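Local coordinates for protein putative polysaccharide deacetylase (Bdellovibrio bacteriovorus HD100, PDB 5JP6) that probably removes acetyl groups from peptidoglycan as a zinc-dependent deacetylase of carbohydrate esterase family 4, at residues Asp185-Ala190 / Arg339-Ile344; Arg189-Val194 / Ala198-Thr203. The protein carries 1 engineered substitution. All blocks are in the same frame, centred on the assembly; numbering follows the deposited sequence. Where two conformers were deposited one is given.

Contact 1 (Asp185-Ala190 / Arg339-Ile344); sequences DAILRA and RRTAEI
Ile187 lays its longer branch alongside the backbone of Ala342: CG1 stands 3.7 Å from Ala342 CA. The same CG1 comes 3.8 Å from Ala342 CB, so the isoleucine meets both the main chain and the methyl of this alanine. Its CB does not head straight for the partner helix; with CG1 anti to the carbonyl carbon (chi1 -73°) and the branch then running on extended, CD1 is carried across the gap, ending 4.3 Å from Thr341 CG2. The preceding residue, Ala186, meets the same alanine methyl to methyl, CB to CB at 4.0 Å. Small residues on both helices permit this closeness: the axes of 185-190 and 339-344 approach to 8.7 Å and run nearly alongside, both in the same N-to-C sense, 23° apart. The touching surface is apolar and buried, whereas Thr341 turns its hydroxyl elsewhere, OG1 being hydrogen-bonded to Asp307. Polar groups gather on the far face of 339-344. There Arg339 meets Glu343 side-on, NE to OE2 at 2.9 Å and NH2 to the same oxygen at 3.0 Å; the oxygen lies in the guanidinium plane, while the two nitrogens reach it from one face of the carboxylate. Arg125 of helix 110-126 pairs with Glu343 OE1, and Asp118 and Glu94 with Arg339 NH1, tying this face to the N-terminal helices. Each helix follows a strand of the parallel sheet, 170-176 and 330-335, and those two strands are direct neighbours. Side-by-side packing of neighbouring outer helices of this kind belongs to the NodB-type deformed beta/alpha barrel.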
loop_
_atom_site.group_PDB
_atom_site.type_symbol
_atom_site.label_atom_id
_atom_site.label_comp_id
_atom_site.label_asym_id
_atom_site.label_seq_id
_atom_site.Cartn_x
_atom_site.Cartn_y
_atom_site.Cartn_z
ATOM N N ASP A 185 2.113 -4.331 10.047
ATOM C CA ASP A 185 1.999 -4.439 11.498
ATOM C C ASP A 185 2.318 -3.073 12.147
ATOM O O ASP A 185 1.703 -2.712 13.127
ATOM C CB ASP A 185 2.870 -5.570 12.053
ATOM C CG ASP A 185 2.320 -6.930 11.756
ATOM O OD1 ASP A 185 1.139 -7.154 12.038
ATOM O OD2 ASP A 185 3.103 -7.765 11.181
ATOM N N ALA A 186 3.293 -2.327 11.627
ATOM C CA ALA A 186 3.575 -0.988 12.173
ATOM C C ALA A 186 2.356 -0.057 12.003
ATOM O O ALA A 186 1.991 0.670 12.913
ATOM C CB ALA A 186 4.801 -0.369 11.522
ATOM N N ILE A 187 1.724 -0.117 10.837
ATOM C CA ILE A 187 0.520 0.656 10.585
ATOM C C ILE A 187 -0.601 0.215 11.566
ATOM O O ILE A 187 -1.280 1.061 12.179
ATOM C CB ILE A 187 0.147 0.645 9.089
ATOM C CG1 ILE A 187 1.123 1.544 8.293
ATOM C CG2 ILE A 187 -1.306 1.060 8.903
ATOM C CD1 ILE A 187 1.147 1.288 6.809
ATOM N N LEU A 188 -0.764 -1.093 11.756
ATOM C CA LEU A 188 -1.763 -1.603 12.708
ATOM C C LEU A 188 -1.514 -1.068 14.116
ATOM O O LEU A 188 -2.446 -0.682 14.812
ATOM C CB LEU A 188 -1.784 -3.124 12.734
ATOM C CG LEU A 188 -2.291 -3.822 11.488
ATOM C CD1 LEU A 188 -2.208 -5.326 11.624
ATOM C CD2 LEU A 188 -3.736 -3.425 11.163
ATOM N N ARG A 189 -0.247 -1.066 14.546
ATOM C CA ARG A 189 0.073 -0.577 15.898
ATOM C C ARG A 189 -0.315 0.884 16.028
ATOM O O ARG A 189 -0.916 1.296 17.017
ATOM C CB ARG A 189 1.552 -0.732 16.209
ATOM C CG ARG A 189 1.977 -2.174 16.360
ATOM C CD ARG A 189 3.382 -2.277 16.878
ATOM N NE ARG A 189 4.402 -1.979 15.862
ATOM C CZ ARG A 189 4.936 -2.860 15.014
ATOM N NH1 ARG A 189 4.521 -4.114 14.984
ATOM N NH2 ARG A 189 5.879 -2.474 14.167
ATOM N N ALA A 190 -0.000 1.647 15.000
ATOM C CA ALA A 190 -0.284 3.093 15.031
ATOM C C ALA A 190 -1.793 3.352 15.087
ATOM O O ALA A 190 -2.276 4.182 15.864
ATOM C CB ALA A 190 0.332 3.782 13.832
ATOM N N ARG A 339 7.143 1.777 3.101
ATOM C CA ARG A 339 7.749 1.912 4.428
ATOM C C ARG A 339 7.536 3.286 5.013
ATOM O O ARG A 339 7.172 3.430 6.201
ATOM C CB ARG A 339 9.233 1.565 4.417
ATOM C CG ARG A 339 9.855 1.895 5.746
ATOM C CD ARG A 339 11.193 1.274 5.957
ATOM N NE ARG A 339 11.678 1.628 7.285
ATOM C CZ ARG A 339 12.901 1.409 7.724
ATOM N NH1 ARG A 339 13.764 0.761 6.969
ATOM N NH2 ARG A 339 13.220 1.780 8.951
ATOM N N ARG A 340 7.720 4.318 4.198
ATOM C CA ARG A 340 7.694 5.671 4.760
ATOM C C ARG A 340 6.312 6.015 5.304
ATOM O O ARG A 340 6.203 6.745 6.263
ATOM C CB ARG A 340 8.133 6.685 3.726
ATOM C CG ARG A 340 8.429 8.055 4.289
ATOM C CD ARG A 340 9.063 8.927 3.209
ATOM N NE ARG A 340 10.207 8.336 2.536
ATOM C CZ ARG A 340 11.498 8.494 2.877
ATOM N NH1 ARG A 340 11.860 9.150 3.955
ATOM N NH2 ARG A 340 12.433 7.977 2.120
ATOM N N THR A 341 5.280 5.434 4.701
ATOM C CA THR A 341 3.927 5.609 5.221
ATOM C C THR A 341 3.776 5.045 6.626
ATOM O O THR A 341 3.162 5.698 7.513
ATOM C CB THR A 341 2.916 5.028 4.236
ATOM O OG1 THR A 341 3.019 5.738 3.000
ATOM C CG2 THR A 341 1.465 5.086 4.759
ATOM N N ALA A 342 4.357 3.866 6.869
ATOM C CA ALA A 342 4.348 3.303 8.239
ATOM C C ALA A 342 5.173 4.228 9.172
ATOM O O ALA A 342 4.767 4.487 10.326
ATOM C CB ALA A 342 4.862 1.868 8.253
ATOM N N GLU A 343 6.319 4.754 8.691
ATOM C CA GLU A 343 7.158 5.580 9.532
ATOM C C GLU A 343 6.446 6.851 9.992
ATOM O O GLU A 343 6.718 7.335 11.083
ATOM C CB GLU A 343 8.444 5.986 8.786
ATOM C CG GLU A 343 9.375 4.837 8.436
ATOM C CD GLU A 343 10.217 4.365 9.606
ATOM O OE1 GLU A 343 10.488 5.124 10.576
ATOM O OE2 GLU A 343 10.683 3.189 9.542
ATOM N N ILE A 344 5.590 7.417 9.125
ATOM C CA ILE A 344 4.914 8.673 9.454
ATOM C C ILE A 344 3.516 8.488 10.047
ATOM O O ILE A 344 2.876 9.477 10.416
ATOM C CB ILE A 344 4.822 9.633 8.250
ATOM C CG1 ILE A 344 3.920 9.081 7.132
ATOM C CG2 ILE A 344 6.228 9.957 7.737
ATOM C CD1 ILE A 344 3.143 10.149 6.419
#

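Contact 2 (Arg189-Val194 / Ala198-Thr203); sequences RALKEV and AMFFAT
With CG anti to the carbonyl carbon (chi1 -66°) and CD1 continuing the chain in an extended line (chi2 168°), Leu191 drives one methyl from helix 183-193 down onto strand 199-202. Phe200 takes a similar first torsion, which swings the end of its ring toward the helix, so that leucine and phenylalanine approach from opposite directions. They meet at Leu191 CD1 and Phe200 CZ, 4.1 Å apart. The methyl lies near the ring plane at the edge, so this is an edge contact and not packing over a face. Ala198 supplies the second surface, its CB 3.9 Å from the same Leu191 CD1. A single methyl thus fills the angle between a small side chain and, two residues on, the edge of an aromatic ring; Ala198 points its CB at the helix, while Phe200 reaches it with the end of its ring. The contact is wholly apolar and buried. His222 adds to it from the loop before strand 223-227: it touches Leu191, meets the Phe200 ring edge-to-face, and its ND1 accepts from Ala198 N, which fixes the imidazole beside the leucine. Phe200 also packs on Phe175, whose ring is turned by only about 20° from its own. The segments are the later half of the beta-alpha-beta unit formed by strand 170-176, helix 183-193 and strand 199-202, the helix packing against the sheet face as the connection between the two parallel strands. Strand 199-202 runs parallel between 170-176 and 223-227, while Ala190 and Val194 of the helix lean against helix 339-354.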
loop_
_atom_site.group_PDB
_atom_site.type_symbol
_atom_site.label_atom_id
_atom_site.label_comp_id
_atom_site.label_asym_id
_atom_site.label_seq_id
_atom_site.Cartn_x
_atom_site.Cartn_y
_atom_site.Cartn_z
ATOM N N ARG A 189 -0.247 -1.066 14.546
ATOM C CA ARG A 189 0.073 -0.577 15.898
ATOM C C ARG A 189 -0.315 0.884 16.028
ATOM O O ARG A 189 -0.916 1.296 17.017
ATOM C CB ARG A 189 1.552 -0.732 16.209
ATOM C CG ARG A 189 1.977 -2.174 16.360
ATOM C CD ARG A 189 3.382 -2.277 16.878
ATOM N NE ARG A 189 4.402 -1.979 15.862
ATOM C CZ ARG A 189 4.936 -2.860 15.014
ATOM N NH1 ARG A 189 4.521 -4.114 14.984
ATOM N NH2 ARG A 189 5.879 -2.474 14.167
ATOM N N ALA A 190 -0.000 1.647 15.000
ATOM C CA ALA A 190 -0.284 3.093 15.031
ATOM C C ALA A 190 -1.793 3.352 15.087
ATOM O O ALA A 190 -2.276 4.182 15.864
ATOM C CB ALA A 190 0.332 3.782 13.832
ATOM N N LEU A 191 -2.541 2.625 14.277
ATOM C CA LEU A 191 -3.991 2.769 14.263
ATOM C C LEU A 191 -4.596 2.393 15.596
ATOM O O LEU A 191 -5.464 3.096 16.131
ATOM C CB LEU A 191 -4.599 1.941 13.130
ATOM C CG LEU A 191 -4.263 2.373 11.707
ATOM C CD1 LEU A 191 -4.675 1.303 10.708
ATOM C CD2 LEU A 191 -4.933 3.683 11.328
ATOM N N LYS A 192 -4.170 1.249 16.116
ATOM C CA LYS A 192 -4.757 0.713 17.325
ATOM C C LYS A 192 -4.539 1.642 18.525
ATOM O O LYS A 192 -5.436 1.789 19.380
ATOM C CB LYS A 192 -4.256 -0.695 17.625
ATOM C CG LYS A 192 -4.954 -1.347 18.814
ATOM C CD LYS A 192 -4.500 -2.788 19.000
ATOM C CE LYS A 192 -5.171 -3.360 20.242
ATOM N NZ LYS A 192 -4.619 -4.668 20.691
ATOM N N GLU A 193 -3.342 2.240 18.616
ATOM C CA GLU A 193 -2.992 3.137 19.733
ATOM C C GLU A 193 -3.992 4.270 19.919
ATOM O O GLU A 193 -4.160 4.771 21.052
ATOM C CB GLU A 193 -1.615 3.861 19.467
ATOM C CG GLU A 193 -0.459 3.021 19.661
ATOM C CD GLU A 193 0.852 3.696 19.262
ATOM O OE1 GLU A 193 1.000 4.675 18.421
ATOM O OE2 GLU A 193 1.770 3.133 19.765
ATOM N N VAL A 194 -4.594 4.700 18.804
ATOM C CA VAL A 194 -5.498 5.847 18.822
ATOM C C VAL A 194 -6.949 5.469 18.451
ATOM O O VAL A 194 -7.783 6.342 18.162
ATOM C CB VAL A 194 -4.951 6.988 17.933
ATOM C CG1 VAL A 194 -3.600 7.458 18.448
ATOM C CG2 VAL A 194 -4.890 6.575 16.454
ATOM N N ALA A 198 -9.478 1.380 9.688
ATOM C CA ALA A 198 -9.125 1.673 8.296
ATOM C C ALA A 198 -9.635 0.596 7.356
ATOM O O ALA A 198 -10.057 -0.468 7.784
ATOM C CB ALA A 198 -7.600 1.803 8.170
ATOM N N MET A 199 -9.582 0.911 6.056
ATOM C CA MET A 199 -9.993 0.004 5.028
ATOM C C MET A 199 -8.672 -0.478 4.321
ATOM O O MET A 199 -7.857 0.357 3.884
ATOM C CB MET A 199 -10.978 0.637 4.033
ATOM C CG MET A 199 -12.183 1.286 4.639
ATOM S SD MET A 199 -13.212 2.031 3.397
ATOM C CE MET A 199 -14.063 0.581 2.774
ATOM N N PHE A 200 -8.496 -1.789 4.163
ATOM C CA PHE A 200 -7.360 -2.344 3.451
ATOM C C PHE A 200 -7.817 -3.022 2.178
ATOM O O PHE A 200 -8.671 -3.905 2.208
ATOM C CB PHE A 200 -6.592 -3.339 4.333
ATOM C CG PHE A 200 -5.907 -2.709 5.511
ATOM C CD1 PHE A 200 -6.619 -2.305 6.614
ATOM C CD2 PHE A 200 -4.526 -2.477 5.487
ATOM C CE1 PHE A 200 -5.986 -1.679 7.694
ATOM C CE2 PHE A 200 -3.897 -1.868 6.553
ATOM C CZ PHE A 200 -4.626 -1.460 7.655
ATOM N N PHE A 201 -7.258 -2.571 1.060
ATOM C CA PHE A 201 -7.525 -3.157 -0.242
ATOM C C PHE A 201 -6.295 -3.992 -0.606
ATOM O O PHE A 201 -5.333 -3.531 -1.201
ATOM C CB PHE A 201 -7.854 -2.085 -1.283
ATOM C CG PHE A 201 -9.111 -1.329 -0.971
ATOM C CD1 PHE A 201 -9.063 -0.201 -0.171
ATOM C CD2 PHE A 201 -10.337 -1.736 -1.461
ATOM C CE1 PHE A 201 -10.214 0.494 0.152
ATOM C CE2 PHE A 201 -11.496 -1.035 -1.149
ATOM C CZ PHE A 201 -11.436 0.074 -0.338
ATOM N N ALA A 202 -6.355 -5.246 -0.184
ATOM C CA ALA A 202 -5.226 -6.147 -0.263
ATOM C C ALA A 202 -5.070 -6.694 -1.662
ATOM O O ALA A 202 -6.051 -6.819 -2.382
ATOM C CB ALA A 202 -5.434 -7.291 0.726
ATOM N N THR A 203 -3.844 -7.047 -2.047
ATOM C CA THR A 203 -3.680 -7.688 -3.319
ATOM C C THR A 203 -3.342 -9.167 -3.115
ATOM O O THR A 203 -2.736 -9.554 -2.089
ATOM C CB THR A 203 -2.608 -6.931 -4.108
ATOM O OG1 THR A 203 -2.860 -7.047 -5.506
ATOM C CG2 THR A 203 -1.199 -7.391 -3.613
#

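Following strand 170-176, the chain enters helix 183-193, whose residues serve both contacts, with Arg189 and Ala190 common to the two segments taken from it. Contact 2 closes at once: after only three intervening residues, the strand segment 198-203 returns beneath the helix. Contact 1 closes a far longer loop of 148 residues, within which 198-203 lies, and ends on the first turns of helix 339-354. The helix therefore faces the sheet through contact 2 and its neighbouring helix through contact 1. The centres are 9 Å apart, and Leu188 CD2 bridges them by packing 4.1 Å from Phe200 CZ. Together they join early and late portions of the NodB homology region.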